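Local atomic coordinates of metallo-beta-lactamase family protein (Staphylococcus aureus, PDB entry 3R2U), a protein that binds an iron(III) ion and is probably a hydrolase or related enzyme of the metallo-beta-lactamase superfamily, its exact substrate not being established. Residues Q123-I128 with K134-H139. Sequence-based numbering, arbitrary orientation.
Sequences QHNDDI and KLKVLH
K134 runs its extended side chain past D127, bringing CE over the carboxylate, while its ammonium makes a long salt bridge with OD2; a water joins both groups to K136. L135 meets I128 in an antiparallel hydrogen-bonded pair, with I128 N to L135 O at 2.8 Å, and both side chains pack inward on M51 of strand 49-53. K136, on the other face, bends near its end (chi3 -76°, chi4 -64°), which returns NZ to D127 OD1 at 2.8 Å in a salt bridge, on the syn side of the carboxylate, completing a D127-K134-K136 salt-bridge network. A weak bond to N125 O gives the same ammonium a backbone partner. At V137 the type II turn Q123-D126 meets the strand: V137 N donates an almost straight hydrogen bond to D126 O, its O accepts N125 N at 2.7 Å, and CG1 lies 3.5 Å from Q123 O, while CG2 meets I128 CD1. Beyond L138, H139 N points in the ring plane at H124 ND1 (3.1 Å, 169°), so an imidazole nitrogen, rather than a carbonyl oxygen, accepts this strand N-H; H139 NE2 is hydrogen-bonded to P145 O. The whole is a beta hairpin, strands 127-130 and 133-139, at the border of one sheet of the metallo-beta-lactamase alpha-beta/beta-alpha sandwich.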
loop_
_atom_site.group_PDB
_atom_site.type_symbol
_atom_site.label_atom_id
_atom_site.label_comp_id
_atom_site.label_asym_id
_atom_site.label_seq_id
_atom_site.Cartn_x
_atom_site.Cartn_y
_atom_site.Cartn_z
ATOM N N GLN A 123 -20.158 -30.965 21.784
ATOM C CA GLN A 123 -21.573 -31.026 22.091
ATOM C C GLN A 123 -21.937 -30.102 23.224
ATOM O O GLN A 123 -21.075 -29.571 23.906
ATOM C CB GLN A 123 -21.935 -32.463 22.413
ATOM C CG GLN A 123 -21.822 -33.349 21.176
ATOM C CD GLN A 123 -22.260 -34.756 21.404
ATOM O OE1 GLN A 123 -22.143 -35.288 22.505
ATOM N NE2 GLN A 123 -22.763 -35.387 20.353
ATOM N N HIS A 124 -23.235 -29.924 23.421
ATOM C CA HIS A 124 -23.749 -29.100 24.486
ATOM C C HIS A 124 -23.022 -29.379 25.815
ATOM O O HIS A 124 -22.830 -30.532 26.208
ATOM C CB HIS A 124 -25.246 -29.365 24.641
ATOM C CG HIS A 124 -25.904 -28.493 25.654
ATOM N ND1 HIS A 124 -26.101 -27.147 25.448
ATOM C CD2 HIS A 124 -26.435 -28.774 26.866
ATOM C CE1 HIS A 124 -26.703 -26.629 26.506
ATOM N NE2 HIS A 124 -26.913 -27.594 27.379
ATOM N N ASN A 125 -22.614 -28.315 26.494
ATOM C CA ASN A 125 -21.915 -28.407 27.789
ATOM C C ASN A 125 -20.434 -28.749 27.766
ATOM O O ASN A 125 -19.802 -28.714 28.817
ATOM C CB ASN A 125 -22.636 -29.344 28.786
ATOM C CG ASN A 125 -23.533 -28.600 29.747
ATOM O OD1 ASN A 125 -23.584 -27.378 29.744
ATOM N ND2 ASN A 125 -24.205 -29.334 30.604
ATOM N N ASP A 126 -19.875 -29.094 26.613
ATOM C CA ASP A 126 -18.433 -29.333 26.538
ATOM C C ASP A 126 -17.745 -28.006 26.853
ATOM O O ASP A 126 -18.293 -26.927 26.582
ATOM C CB ASP A 126 -17.984 -29.787 25.135
ATOM C CG ASP A 126 -18.293 -31.249 24.848
ATOM O OD1 ASP A 126 -18.667 -31.999 25.771
ATOM O OD2 ASP A 126 -18.134 -31.653 23.681
ATOM N N ASP A 127 -16.564 -28.089 27.457
ATOM C CA ASP A 127 -15.770 -26.906 27.742
ATOM C C ASP A 127 -14.532 -26.967 26.888
ATOM O O ASP A 127 -13.944 -28.012 26.742
ATOM C CB ASP A 127 -15.352 -26.846 29.210
ATOM C CG ASP A 127 -16.522 -26.619 30.152
ATOM O OD1 ASP A 127 -17.490 -25.908 29.786
ATOM O OD2 ASP A 127 -16.457 -27.144 31.275
ATOM N N ILE A 128 -14.146 -25.838 26.321
ATOM C CA ILE A 128 -12.936 -25.723 25.528
ATOM C C ILE A 128 -12.099 -24.673 26.252
ATOM O O ILE A 128 -12.599 -23.617 26.563
ATOM C CB ILE A 128 -13.230 -25.196 24.114
ATOM C CG1 ILE A 128 -14.275 -26.054 23.408
ATOM C CG2 ILE A 128 -11.960 -25.139 23.266
ATOM C CD1 ILE A 128 -14.818 -25.409 22.134
ATOM N N LYS A 134 -12.004 -19.943 29.309
ATOM C CA LYS A 134 -12.926 -21.056 29.258
ATOM C C LYS A 134 -14.082 -20.713 28.334
ATOM O O LYS A 134 -14.660 -19.641 28.442
ATOM C CB LYS A 134 -13.474 -21.350 30.660
ATOM C CG LYS A 134 -14.460 -22.515 30.700
ATOM C CD LYS A 134 -15.180 -22.614 32.059
ATOM C CE LYS A 134 -16.103 -23.826 32.068
ATOM N NZ LYS A 134 -16.916 -23.983 33.297
ATOM N N LEU A 135 -14.389 -21.617 27.414
ATOM C CA LEU A 135 -15.533 -21.482 26.563
ATOM C C LEU A 135 -16.463 -22.655 26.816
ATOM O O LEU A 135 -16.029 -23.821 26.742
ATOM C CB LEU A 135 -15.131 -21.515 25.095
ATOM C CG LEU A 135 -14.232 -20.399 24.573
ATOM C CD1 LEU A 135 -13.892 -20.720 23.133
ATOM C CD2 LEU A 135 -14.930 -19.038 24.703
ATOM N N LYS A 136 -17.732 -22.369 27.095
ATOM C CA LYS A 136 -18.713 -23.427 27.255
ATOM C C LYS A 136 -19.533 -23.470 25.988
ATOM O O LYS A 136 -20.011 -22.432 25.501
ATOM C CB LYS A 136 -19.609 -23.218 28.468
ATOM C CG LYS A 136 -20.679 -24.340 28.641
ATOM C CD LYS A 136 -21.320 -24.347 30.024
ATOM C CE LYS A 136 -20.379 -24.940 31.111
ATOM N NZ LYS A 136 -20.022 -26.404 30.920
ATOM N N VAL A 137 -19.641 -24.672 25.424
ATOM C CA VAL A 137 -20.411 -24.894 24.213
ATOM C C VAL A 137 -21.875 -25.009 24.600
ATOM O O VAL A 137 -22.234 -25.778 25.507
ATOM C CB VAL A 137 -19.975 -26.195 23.487
ATOM C CG1 VAL A 137 -20.882 -26.490 22.269
ATOM C CG2 VAL A 137 -18.506 -26.093 23.043
ATOM N N LEU A 138 -22.709 -24.200 23.969
ATOM C CA LEU A 138 -24.140 -24.279 24.171
ATOM C C LEU A 138 -24.770 -24.652 22.828
ATOM O O LEU A 138 -24.492 -24.005 21.824
ATOM C CB LEU A 138 -24.691 -22.946 24.675
ATOM C CG LEU A 138 -24.179 -22.386 26.023
ATOM C CD1 LEU A 138 -24.835 -21.029 26.332
ATOM C CD2 LEU A 138 -24.425 -23.335 27.173
ATOM N N HIS A 139 -25.554 -25.732 22.781
ATOM C CA HIS A 139 -26.256 -26.114 21.547
ATOM C C HIS A 139 -27.418 -25.144 21.440
ATOM O O HIS A 139 -28.233 -25.084 22.319
ATOM C CB HIS A 139 -26.706 -27.589 21.573
ATOM C CG HIS A 139 -27.360 -28.062 20.306
ATOM N ND1 HIS A 139 -28.392 -28.975 20.299
ATOM C CD2 HIS A 139 -27.146 -27.732 19.006
ATOM C CE1 HIS A 139 -28.777 -29.207 19.053
ATOM N NE2 HIS A 139 -28.044 -28.453 18.246
HETATM O O HOH W 1 -18.127 -26.191 32.990
#